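Beta-1,3-glucosyltransferase (Paecilomyces sp. J18, PDB 5JVV) belongs to the carbohydrate-active enzymes and folds as a beta-sandwich of two curved, largely antiparallel sheets of the jelly-roll kind. Local coordinates at residues A187-W190 / I195-W198; K207-D212 / S217-P222; I274-V277 / E282-K285; N28-Y33 / F276-P281; K12-A17 / G51-G56. One frame throughout, in Å; residues are numbered along the deposited sequence.

Contact 1. Residues A187-W190 / I195-W198; sequences AMQW and IKLW
M188 and L197 pack most closely here, their side chains lying side by side with L197 CD2 3.5 Å from M188 CB. M188 puts CG anti to its own backbone N (chi1 173°), and its flexible thioether then slants across I195, where M188 SD lies 3.8 Å from I195 CG2. On the same face of the sheet I195 runs alongside W190, I195 CG1 4.0 Å from W190 CD1 and the I195 CD1 methyl over one face of the indole. Buried nonpolar chains suit this side, which rests on I117 and I119 of strand 116-121 in the other sheet. The two strands form an antiparallel beta hairpin: two hydrogen-bonded pairs, A187 with W198 and Q189 with K196, give four N-H...O bonds, for example W198 N to A187 O at 2.9 Å. On the opposite face A187 and W198 are also buried, the small A187 methyl fitting beside the indole with CB 4.2 Å from W198 CE3. Only the Q189 and K196 end is loose and hydrated. Q189 gives NE2 to Y3 OH, and its OE1 accepts a hydrogen bond from a water (2.8 Å) that in turn accepts one from K196 NZ; the extended lysine chain also makes a cation-pi contact with F194.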
# COMPACT_ATOMS: atom_id res chain seq x y z
N ALA A 187 5.92 -9.66 0.26
CA ALA A 187 7.21 -9.80 -0.39
C ALA A 187 7.10 -9.49 -1.87
O ALA A 187 6.12 -9.89 -2.52
CB ALA A 187 7.76 -11.21 -0.20
N MET A 188 8.10 -8.80 -2.41
CA MET A 188 8.18 -8.56 -3.84
C MET A 188 9.51 -9.05 -4.38
O MET A 188 10.56 -8.72 -3.83
CB MET A 188 8.05 -7.07 -4.15
CG MET A 188 8.29 -6.77 -5.63
SD MET A 188 7.96 -5.07 -6.13
CE MET A 188 9.11 -4.17 -5.10
N GLN A 189 9.46 -9.84 -5.46
CA GLN A 189 10.65 -10.14 -6.24
C GLN A 189 10.54 -9.42 -7.58
O GLN A 189 9.54 -9.57 -8.28
CB GLN A 189 10.80 -11.63 -6.50
CG GLN A 189 12.08 -11.99 -7.24
CD GLN A 189 12.15 -13.45 -7.64
OE1 GLN A 189 11.13 -14.13 -7.72
NE2 GLN A 189 13.36 -13.93 -7.91
N TRP A 190 11.56 -8.63 -7.92
CA TRP A 190 11.55 -7.82 -9.14
C TRP A 190 12.76 -8.19 -10.00
O TRP A 190 13.90 -8.01 -9.57
CB TRP A 190 11.57 -6.34 -8.72
CG TRP A 190 11.81 -5.28 -9.78
CD1 TRP A 190 11.83 -5.44 -11.14
CD2 TRP A 190 12.04 -3.89 -9.53
NE1 TRP A 190 12.07 -4.22 -11.75
CE2 TRP A 190 12.21 -3.26 -10.78
CE3 TRP A 190 12.13 -3.12 -8.37
CZ2 TRP A 190 12.47 -1.90 -10.90
CZ3 TRP A 190 12.38 -1.77 -8.48
CH2 TRP A 190 12.55 -1.17 -9.74
N ILE A 195 7.51 -9.04 -12.01
CA ILE A 195 7.37 -8.66 -10.62
C ILE A 195 6.42 -9.66 -9.99
O ILE A 195 5.29 -9.82 -10.46
CB ILE A 195 6.85 -7.22 -10.47
CG1 ILE A 195 7.97 -6.24 -10.82
CG2 ILE A 195 6.37 -6.96 -9.05
CD1 ILE A 195 7.48 -4.90 -11.27
N LYS A 196 6.88 -10.35 -8.96
CA LYS A 196 6.04 -11.31 -8.25
C LYS A 196 5.78 -10.81 -6.84
O LYS A 196 6.69 -10.32 -6.18
CB LYS A 196 6.70 -12.68 -8.19
CG LYS A 196 6.74 -13.38 -9.54
CD LYS A 196 7.54 -14.68 -9.45
CE LYS A 196 7.59 -15.40 -10.79
NZ LYS A 196 8.36 -16.69 -10.69
N LEU A 197 4.53 -10.92 -6.40
CA LEU A 197 4.14 -10.49 -5.05
C LEU A 197 3.56 -11.65 -4.26
O LEU A 197 2.74 -12.41 -4.78
CB LEU A 197 3.12 -9.35 -5.13
CG LEU A 197 3.53 -8.12 -5.94
CD1 LEU A 197 2.36 -7.13 -6.04
CD2 LEU A 197 4.72 -7.44 -5.28
N TRP A 198 3.99 -11.78 -3.00
CA TRP A 198 3.46 -12.81 -2.10
C TRP A 198 2.92 -12.16 -0.84
O TRP A 198 3.44 -11.14 -0.38
CB TRP A 198 4.55 -13.79 -1.66
CG TRP A 198 5.16 -14.69 -2.71
CD1 TRP A 198 4.85 -16.00 -2.95
CD2 TRP A 198 6.25 -14.37 -3.59
NE1 TRP A 198 5.65 -16.50 -3.95
CE2 TRP A 198 6.52 -15.52 -4.36
CE3 TRP A 198 7.01 -13.21 -3.81
CZ2 TRP A 198 7.53 -15.55 -5.32
CZ3 TRP A 198 8.01 -13.24 -4.77
CH2 TRP A 198 8.25 -14.41 -5.52
O HOH W 1 10.61 -16.52 -9.00

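Contact 2. Residues K207-D212 / S217-P222; sequences KSIESD and SEFGTP
E218 reaches from the loop 217-222 to S208 in the short helix 207-210, and its side chain can be followed atom by atom. CB points at the helix, and chi1 of 69° sets CG between the backbone N and carbonyl carbon. From there the chain is extended, which a glutamate needs to span the distance. CG passes 3.4 Å from S208 OG, and CD follows at 3.3 Å from the same oxygen. At the tip OE1 accepts two short bonds: S208 N at 2.6 Å meets it nearly end-on to the C-O bond, and S208 OG at 2.5 Å comes from the anti side, 31° out of the carboxylate plane. OE2 approaches K207 N no nearer than 4.1 Å. Serine suits the spot because its backbone and hydroxyl grip one carboxylate oxygen together; OG also accepts from D215 N. The helix's first-turn N-H may help to stabilise the negative charge. Beside these two bonds, I209 and F219 form an apolar pair on the inner side, meeting at about a right angle with I209 CD1 3.6 Å from F219 CZ. F219 goes on to meet the rings of W198 and F200 edge-to-face, while I209 touches F200 and Y293, so helix and loop together lie against strands 195-201 and 289-297.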
# COMPACT_ATOMS: atom_id res chain seq x y z
N LYS A 207 10.61 -19.82 6.53
CA LYS A 207 11.72 -19.72 7.47
C LYS A 207 12.93 -18.95 6.92
O LYS A 207 13.64 -18.30 7.69
CB LYS A 207 12.13 -21.10 7.98
CG LYS A 207 11.15 -21.71 8.97
CD LYS A 207 11.18 -20.97 10.30
CE LYS A 207 10.01 -21.33 11.21
NZ LYS A 207 10.04 -20.54 12.48
N SER A 208 13.14 -19.00 5.61
CA SER A 208 14.29 -18.31 5.00
C SER A 208 14.11 -16.79 5.05
O SER A 208 15.08 -16.03 5.04
CB SER A 208 14.54 -18.77 3.57
OG SER A 208 13.47 -18.40 2.72
N ILE A 209 12.86 -16.34 5.09
CA ILE A 209 12.59 -14.93 5.30
C ILE A 209 12.88 -14.55 6.76
O ILE A 209 13.50 -13.53 7.05
CB ILE A 209 11.13 -14.58 4.94
CG1 ILE A 209 10.97 -14.58 3.42
CG2 ILE A 209 10.73 -13.23 5.51
CD1 ILE A 209 9.55 -14.31 2.95
N GLU A 210 12.43 -15.40 7.68
CA GLU A 210 12.68 -15.17 9.09
C GLU A 210 14.16 -15.14 9.43
O GLU A 210 14.57 -14.45 10.35
CB GLU A 210 11.95 -16.22 9.93
CG GLU A 210 10.44 -16.19 9.74
CD GLU A 210 9.71 -17.07 10.73
OE1 GLU A 210 10.25 -18.13 11.10
OE2 GLU A 210 8.60 -16.69 11.16
N SER A 211 14.97 -15.88 8.67
CA SER A 211 16.41 -15.99 8.90
C SER A 211 17.23 -14.95 8.13
O SER A 211 18.46 -14.98 8.18
CB SER A 211 16.90 -17.38 8.48
OG SER A 211 16.20 -18.41 9.14
N ASP A 212 16.55 -14.07 7.41
CA ASP A 212 17.22 -13.05 6.59
C ASP A 212 18.16 -13.64 5.53
O ASP A 212 19.19 -13.05 5.17
CB ASP A 212 17.94 -12.02 7.47
CG ASP A 212 16.98 -11.13 8.24
OD1 ASP A 212 15.76 -11.40 8.21
OD2 ASP A 212 17.44 -10.16 8.89
N SER A 217 12.47 -20.06 -3.75
CA SER A 217 11.87 -21.37 -4.01
C SER A 217 10.90 -21.79 -2.91
O SER A 217 9.88 -22.43 -3.18
CB SER A 217 12.94 -22.43 -4.20
OG SER A 217 13.83 -22.06 -5.24
N GLU A 218 11.18 -21.42 -1.66
CA GLU A 218 10.25 -21.81 -0.62
C GLU A 218 9.07 -20.87 -0.44
O GLU A 218 8.21 -21.12 0.40
CB GLU A 218 10.95 -22.08 0.72
CG GLU A 218 11.52 -20.89 1.40
CD GLU A 218 11.61 -21.11 2.90
OE1 GLU A 218 11.86 -20.14 3.62
OE2 GLU A 218 11.42 -22.26 3.36
N PHE A 219 9.01 -19.81 -1.26
CA PHE A 219 7.90 -18.86 -1.16
C PHE A 219 6.62 -19.48 -1.72
O PHE A 219 5.51 -19.02 -1.41
CB PHE A 219 8.20 -17.57 -1.93
CG PHE A 219 9.26 -16.69 -1.30
CD1 PHE A 219 10.06 -17.14 -0.25
CD2 PHE A 219 9.43 -15.38 -1.77
CE1 PHE A 219 11.02 -16.31 0.30
CE2 PHE A 219 10.38 -14.55 -1.22
CZ PHE A 219 11.18 -15.01 -0.18
N GLY A 220 6.77 -20.49 -2.56
CA GLY A 220 5.62 -21.11 -3.19
C GLY A 220 5.05 -20.22 -4.29
O GLY A 220 5.73 -19.33 -4.80
N THR A 221 3.79 -20.47 -4.64
CA THR A 221 3.14 -19.76 -5.74
C THR A 221 2.89 -18.30 -5.35
O THR A 221 2.42 -18.03 -4.25
CB THR A 221 1.80 -20.43 -6.07
OG1 THR A 221 2.02 -21.81 -6.37
CG2 THR A 221 1.14 -19.75 -7.27
N PRO A 222 3.23 -17.35 -6.24
CA PRO A 222 2.99 -15.93 -5.94
C PRO A 222 1.51 -15.65 -5.78
O PRO A 222 0.69 -16.37 -6.37
CB PRO A 222 3.47 -15.21 -7.20
CG PRO A 222 4.43 -16.14 -7.84
CD PRO A 222 3.93 -17.53 -7.53

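Contact 3. Residues I274-V277 / E282-K285; sequences IDFV and EEFK
F284 and F276 bury the most surface in this contact, and their rings set its shape. The tip of F284, atom CZ, arrives at the edge of the F276 ring and in its plane, 4.0 Å from F276 CD2. F276 is brought there by a first torsion of -169°, which holds CG anti to the backbone N and swings the ring off the helix toward the 3-10 turn at 282-283. F284 leads with its far end, so it also covers the helix backbone beside V277: F284 CE2 lies 3.8 Å from V277 CA, and F284 CZ 3.7 Å from V277 CG2, the two side chains meeting at about a right angle. A beta-branched valine suits this place, because one methyl, CG2, meets F284 while the other is left for F30. E283 lies against the far tip of the F276 ring, next to the edge that F284 meets. Its chain bends at chi2, bringing E283 CD to 3.6 Å from F276 CZ with carboxylate and ring planes 61° apart, while the charged group remains at the exposed margin, where a glutamate is at ease. F276 is further flanked by Y256 and by C98, whose disulfide partner is C262, and F284 meets F247 of strand 240-247 edge-to-face. The arrangement is a helix whose chain turns straight back to pack on its own last turns; it belongs to the helical connection by which this beta-sandwich passes from strand 240-247 of one sheet to the final strand 289-297 of the other.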
# COMPACT_ATOMS: atom_id res chain seq x y z
N ILE A 274 -16.51 12.64 2.06
CA ILE A 274 -15.94 13.72 2.85
C ILE A 274 -16.73 13.90 4.14
O ILE A 274 -16.15 14.07 5.22
CB ILE A 274 -15.86 15.03 2.04
CG1 ILE A 274 -14.81 14.88 0.94
CG2 ILE A 274 -15.47 16.19 2.94
CD1 ILE A 274 -14.83 16.00 -0.10
N ASP A 275 -18.06 13.84 4.04
CA ASP A 275 -18.92 13.91 5.23
C ASP A 275 -18.55 12.85 6.28
O ASP A 275 -18.38 13.17 7.44
CB ASP A 275 -20.40 13.82 4.82
CG ASP A 275 -21.35 14.04 5.99
OD1 ASP A 275 -21.10 14.94 6.82
OD2 ASP A 275 -22.36 13.31 6.08
N PHE A 276 -18.38 11.60 5.85
CA PHE A 276 -18.05 10.53 6.77
C PHE A 276 -16.68 10.78 7.42
O PHE A 276 -16.54 10.72 8.65
CB PHE A 276 -18.05 9.20 6.01
CG PHE A 276 -17.97 7.98 6.89
CD1 PHE A 276 -19.11 7.24 7.17
CD2 PHE A 276 -16.76 7.57 7.42
CE1 PHE A 276 -19.04 6.11 7.99
CE2 PHE A 276 -16.67 6.44 8.23
CZ PHE A 276 -17.82 5.72 8.52
N VAL A 277 -15.68 11.07 6.59
CA VAL A 277 -14.32 11.25 7.10
C VAL A 277 -14.23 12.48 8.01
O VAL A 277 -13.58 12.44 9.06
CB VAL A 277 -13.30 11.34 5.95
CG1 VAL A 277 -11.92 11.67 6.48
CG2 VAL A 277 -13.27 10.03 5.17
N GLU A 282 -13.72 9.03 15.32
CA GLU A 282 -13.50 7.79 16.07
C GLU A 282 -13.48 6.54 15.18
O GLU A 282 -12.89 5.52 15.55
CB GLU A 282 -14.56 7.64 17.18
CG GLU A 282 -14.32 6.48 18.13
CD GLU A 282 -13.00 6.57 18.86
OE1 GLU A 282 -12.29 5.54 18.93
OE2 GLU A 282 -12.67 7.67 19.37
N GLU A 283 -14.11 6.62 14.01
CA GLU A 283 -14.12 5.49 13.08
C GLU A 283 -12.74 5.23 12.49
O GLU A 283 -12.52 4.20 11.84
CB GLU A 283 -15.12 5.74 11.95
CG GLU A 283 -16.56 5.70 12.40
CD GLU A 283 -17.31 4.49 11.86
OE1 GLU A 283 -18.55 4.50 11.89
OE2 GLU A 283 -16.64 3.53 11.39
N PHE A 284 -11.80 6.13 12.74
CA PHE A 284 -10.47 6.01 12.13
C PHE A 284 -9.38 5.58 13.10
O PHE A 284 -8.19 5.62 12.77
CB PHE A 284 -10.12 7.31 11.40
CG PHE A 284 -11.07 7.59 10.28
CD1 PHE A 284 -10.89 6.95 9.06
CD2 PHE A 284 -12.19 8.38 10.48
CE1 PHE A 284 -11.79 7.15 8.02
CE2 PHE A 284 -13.10 8.57 9.46
CZ PHE A 284 -12.90 7.96 8.22
N LYS A 285 -9.79 5.13 14.27
CA LYS A 285 -8.82 4.61 15.24
C LYS A 285 -8.05 3.43 14.65
O LYS A 285 -6.87 3.24 14.95
CB LYS A 285 -9.52 4.21 16.53
CG LYS A 285 -8.57 3.98 17.68
CD LYS A 285 -9.29 3.98 19.02
CE LYS A 285 -8.37 3.48 20.11
NZ LYS A 285 -7.74 2.19 19.72

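Contact 4. Residues N28-Y33 / F276-P281; sequences NGFVHY and FVATKP
F30, at the centre of an inverse gamma turn (phi -83°, psi 67°), brings its CA to 7.9 Å from the CA of V277, near the C-terminal end of helix 269-279. The turn is marked by a weak bond from V31 N to G29 O, and it throws the phenyl group out toward the helix just before strand 31-33 begins. With CG anti to the backbone N (chi1 -175°), the CD2-CE2-CZ side of the ring reaches two consecutive helix residues. V277 CG1 comes to the edge of the ring, in its plane, 3.6 Å from F30 CD2, and the two side chains slide past each other in opposite directions. The next residue, A278, offers its single methyl group: A278 CB lies 3.8 Å from F30 CE2 and 3.9 Å from F30 CZ. Alanine suits this spot because a short side chain lets the ring come close to the helix backbone, where A278 N is 3.9 Å from F30 CE2. On the far side of the ring, F30 CE1 packs 3.8 Å from I274 CG2, one turn earlier in the helix. Several backbone groups bond to neighbours: F30 to R70 and F247 through main-chain atoms, V277 O to R70 NH2, and A278 to L63. The contact itself is apolar, carbon against carbon and ring against methyl, with nothing directional across it; the fit rests on shape and on exclusion of water, while polar bonds to surrounding residues help to fix the turn and the helix in position.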
# COMPACT_ATOMS: atom_id res chain seq x y z
N ASN A 28 -5.79 13.72 -4.71
CA ASN A 28 -6.90 14.64 -4.45
C ASN A 28 -7.76 14.24 -3.27
O ASN A 28 -8.94 14.60 -3.19
CB ASN A 28 -7.76 14.81 -5.71
CG ASN A 28 -6.96 15.36 -6.87
OD1 ASN A 28 -6.33 16.42 -6.75
ND2 ASN A 28 -6.95 14.64 -7.97
N GLY A 29 -7.15 13.52 -2.34
CA GLY A 29 -7.87 13.06 -1.17
C GLY A 29 -8.19 14.14 -0.15
O GLY A 29 -7.58 15.23 -0.13
N PHE A 30 -9.16 13.83 0.71
CA PHE A 30 -9.49 14.66 1.85
C PHE A 30 -8.53 14.31 2.98
O PHE A 30 -8.92 13.73 4.01
CB PHE A 30 -10.95 14.41 2.25
CG PHE A 30 -11.46 15.30 3.35
CD1 PHE A 30 -11.66 16.66 3.13
CD2 PHE A 30 -11.77 14.78 4.60
CE1 PHE A 30 -12.14 17.47 4.13
CE2 PHE A 30 -12.25 15.58 5.61
CZ PHE A 30 -12.45 16.93 5.38
N VAL A 31 -7.26 14.64 2.76
CA VAL A 31 -6.18 14.28 3.67
C VAL A 31 -5.30 15.51 3.86
O VAL A 31 -5.16 16.33 2.96
CB VAL A 31 -5.34 13.11 3.09
CG1 VAL A 31 -4.60 13.56 1.83
CG2 VAL A 31 -4.37 12.57 4.11
N HIS A 32 -4.72 15.62 5.05
CA HIS A 32 -3.75 16.67 5.34
C HIS A 32 -2.46 15.97 5.72
O HIS A 32 -2.26 15.56 6.87
CB HIS A 32 -4.27 17.53 6.49
CG HIS A 32 -3.48 18.79 6.72
ND1 HIS A 32 -2.26 19.04 6.13
CD2 HIS A 32 -3.76 19.87 7.49
CE1 HIS A 32 -1.82 20.22 6.53
NE2 HIS A 32 -2.70 20.75 7.35
N TYR A 33 -1.58 15.82 4.75
CA TYR A 33 -0.30 15.17 4.98
C TYR A 33 0.60 16.12 5.76
O TYR A 33 0.77 17.28 5.38
CB TYR A 33 0.33 14.80 3.65
CG TYR A 33 -0.21 13.53 3.02
CD1 TYR A 33 -0.50 12.40 3.79
CD2 TYR A 33 -0.40 13.46 1.65
CE1 TYR A 33 -0.96 11.23 3.18
CE2 TYR A 33 -0.87 12.30 1.05
CZ TYR A 33 -1.15 11.20 1.82
OH TYR A 33 -1.60 10.04 1.21
N PHE A 276 -18.38 11.60 5.85
CA PHE A 276 -18.05 10.53 6.77
C PHE A 276 -16.68 10.78 7.42
O PHE A 276 -16.54 10.72 8.65
CB PHE A 276 -18.05 9.20 6.01
CG PHE A 276 -17.97 7.98 6.89
CD1 PHE A 276 -19.11 7.24 7.17
CD2 PHE A 276 -16.76 7.57 7.42
CE1 PHE A 276 -19.04 6.11 7.99
CE2 PHE A 276 -16.67 6.44 8.23
CZ PHE A 276 -17.82 5.72 8.52
N VAL A 277 -15.68 11.07 6.59
CA VAL A 277 -14.32 11.25 7.10
C VAL A 277 -14.23 12.48 8.01
O VAL A 277 -13.58 12.44 9.06
CB VAL A 277 -13.30 11.34 5.95
CG1 VAL A 277 -11.92 11.67 6.48
CG2 VAL A 277 -13.27 10.03 5.17
N ALA A 278 -14.90 13.56 7.64
CA ALA A 278 -14.85 14.77 8.46
C ALA A 278 -15.54 14.62 9.81
O ALA A 278 -15.03 15.12 10.83
CB ALA A 278 -15.47 15.93 7.69
N THR A 279 -16.68 13.94 9.83
CA THR A 279 -17.56 13.99 11.01
C THR A 279 -17.48 12.77 11.94
O THR A 279 -18.08 12.78 13.02
CB THR A 279 -19.05 14.22 10.61
OG1 THR A 279 -19.56 13.08 9.90
CG2 THR A 279 -19.18 15.47 9.75
N LYS A 280 -16.75 11.73 11.52
CA LYS A 280 -16.64 10.51 12.33
C LYS A 280 -15.20 10.15 12.68
O LYS A 280 -14.71 9.08 12.33
CB LYS A 280 -17.33 9.34 11.62
CG LYS A 280 -18.80 9.57 11.34
CD LYS A 280 -19.37 8.41 10.54
CE LYS A 280 -20.81 8.65 10.12
NZ LYS A 280 -21.69 8.76 11.31
N PRO A 281 -14.51 11.04 13.42
CA PRO A 281 -13.09 10.78 13.71
C PRO A 281 -12.83 9.45 14.42
O PRO A 281 -11.84 8.79 14.10
CB PRO A 281 -12.71 11.95 14.64
CG PRO A 281 -14.03 12.44 15.21
CD PRO A 281 -14.99 12.28 14.07

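Contact 5. Residues K12-A17 / G51-G56; sequences KDFLDA and GSVYLG
V53 faces the helix 11-16 with both methyls. V53 CG2 meets F14, 3.9 Å from F14 CD2 and 4.1 Å from F14 CB, the phenyl meeting it at an oblique slant. V53 CG1 is nearest L15 CD2, at 3.7 Å, while also near the F14 ring. The fork of the valine suits a site between two consecutive helix residues. F14 carries its ring anti to the backbone N (chi1 176°), directing it from the helix into the sandwich interior. L15 leaves the helix flank with chi1 -68°, and its CD2 methyl reaches the strand, where L15 CD2 also meets L55 CD2 at 4.2 Å; these two leucines slide past one another in opposite directions. V53 and L55 lie two apart on strand 53-55 and so look to the same side, leaving Y54 to point away from the helix. The helix and strand axes approach to 9.5 Å at 47°, a spacing occupied by these nonpolar chains with others from strands 45-47, 70-77 and 289-297. F14 continues onto L9 of strand 5-9, I291 and L294 of strand 289-297 and L75 of strand 70-77, L15 onto V45 and V47 of the hairpin partner strand 45-47, and L55 onto V73 and L75. The helix therefore lies across the sheet holding strand 53-55, beside the other sheet's strand 70-77.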
# COMPACT_ATOMS: atom_id res chain seq x y z
N LYS A 12 13.31 3.57 14.83
CA LYS A 12 13.78 4.90 14.45
C LYS A 12 14.55 4.88 13.14
O LYS A 12 14.45 5.82 12.34
CB LYS A 12 14.66 5.49 15.55
CG LYS A 12 14.01 5.45 16.92
CD LYS A 12 14.95 5.94 18.01
CE LYS A 12 15.13 7.45 17.97
NZ LYS A 12 15.30 8.03 19.34
N ASP A 13 15.32 3.82 12.91
CA ASP A 13 16.08 3.69 11.67
C ASP A 13 15.15 3.64 10.46
O ASP A 13 15.46 4.18 9.40
CB ASP A 13 16.96 2.43 11.69
CG ASP A 13 18.07 2.52 12.71
OD1 ASP A 13 18.42 3.64 13.14
OD2 ASP A 13 18.63 1.45 13.07
N PHE A 14 14.01 2.98 10.63
CA PHE A 14 13.00 2.93 9.59
C PHE A 14 12.52 4.36 9.31
O PHE A 14 12.55 4.81 8.18
CB PHE A 14 11.83 2.05 10.03
CG PHE A 14 10.68 2.02 9.05
CD1 PHE A 14 10.60 1.05 8.07
CD2 PHE A 14 9.66 2.98 9.14
CE1 PHE A 14 9.55 1.02 7.18
CE2 PHE A 14 8.61 2.97 8.26
CZ PHE A 14 8.54 1.98 7.28
N LEU A 15 12.08 5.06 10.35
CA LEU A 15 11.60 6.43 10.17
C LEU A 15 12.66 7.34 9.52
O LEU A 15 12.33 8.17 8.67
CB LEU A 15 11.14 7.01 11.51
CG LEU A 15 9.89 6.37 12.11
CD1 LEU A 15 9.64 6.90 13.51
CD2 LEU A 15 8.67 6.61 11.21
N ASP A 16 13.91 7.18 9.93
CA ASP A 16 14.99 8.00 9.38
C ASP A 16 15.25 7.72 7.90
O ASP A 16 15.89 8.52 7.22
CB ASP A 16 16.29 7.78 10.16
CG ASP A 16 16.26 8.38 11.55
OD1 ASP A 16 15.40 9.25 11.81
OD2 ASP A 16 17.11 8.01 12.38
N ALA A 17 14.76 6.58 7.40
CA ALA A 17 15.02 6.17 6.01
C ALA A 17 13.93 6.63 5.04
O ALA A 17 13.96 6.27 3.87
CB ALA A 17 15.18 4.66 5.94
N GLY A 51 8.80 -2.26 19.43
CA GLY A 51 9.83 -1.91 18.46
C GLY A 51 9.31 -1.65 17.06
O GLY A 51 10.08 -1.31 16.16
N SER A 52 8.00 -1.79 16.86
CA SER A 52 7.40 -1.55 15.55
C SER A 52 7.17 -0.06 15.35
O SER A 52 7.25 0.73 16.29
CB SER A 52 6.08 -2.28 15.45
OG SER A 52 5.21 -1.82 16.47
N VAL A 53 6.88 0.32 14.11
CA VAL A 53 6.56 1.70 13.77
C VAL A 53 5.06 1.85 13.51
O VAL A 53 4.47 1.10 12.72
CB VAL A 53 7.37 2.15 12.53
CG1 VAL A 53 6.86 3.50 12.03
CG2 VAL A 53 8.85 2.23 12.87
N TYR A 54 4.46 2.82 14.18
CA TYR A 54 3.05 3.15 14.02
C TYR A 54 2.93 4.38 13.13
O TYR A 54 3.56 5.42 13.40
CB TYR A 54 2.44 3.43 15.41
CG TYR A 54 1.04 4.02 15.43
CD1 TYR A 54 -0.07 3.22 15.69
CD2 TYR A 54 0.83 5.38 15.23
CE1 TYR A 54 -1.34 3.75 15.72
CE2 TYR A 54 -0.45 5.92 15.26
CZ TYR A 54 -1.53 5.10 15.51
OH TYR A 54 -2.81 5.62 15.54
N LEU A 55 2.14 4.26 12.07
CA LEU A 55 1.76 5.40 11.22
C LEU A 55 0.24 5.47 11.19
O LEU A 55 -0.41 4.63 10.58
CB LEU A 55 2.28 5.22 9.79
CG LEU A 55 3.71 4.75 9.58
CD1 LEU A 55 3.93 4.46 8.10
CD2 LEU A 55 4.72 5.79 10.10
N GLY A 56 -0.32 6.47 11.86
CA GLY A 56 -1.76 6.57 12.00
C GLY A 56 -2.30 7.89 11.50
O GLY A 56 -1.59 8.66 10.84

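From the N terminus, the chain first opens contact 5 at 12-17, then contact 4 at 28-33, before 51-56 closes contact 5; the segments of contacts 4 and 5 therefore alternate. Contact 4 closes only at 276-281, so contacts 1 and 2 both lie within its long loop. Contact 1 closes a tight hairpin at 195-198 and contact 2 follows at 207-222; they touch through W198 NE1 and G220 O. Contact 3, at 274-285, shares F276 and V277 with contact 4. Contacts 1 and 2 tie one end of the sandwich, contacts 3 and 4 the other, about 33 Å from contact 1 to contact 3 between centres, and contact 5 joins helix 11-16 to the sheet that contact 1 also uses.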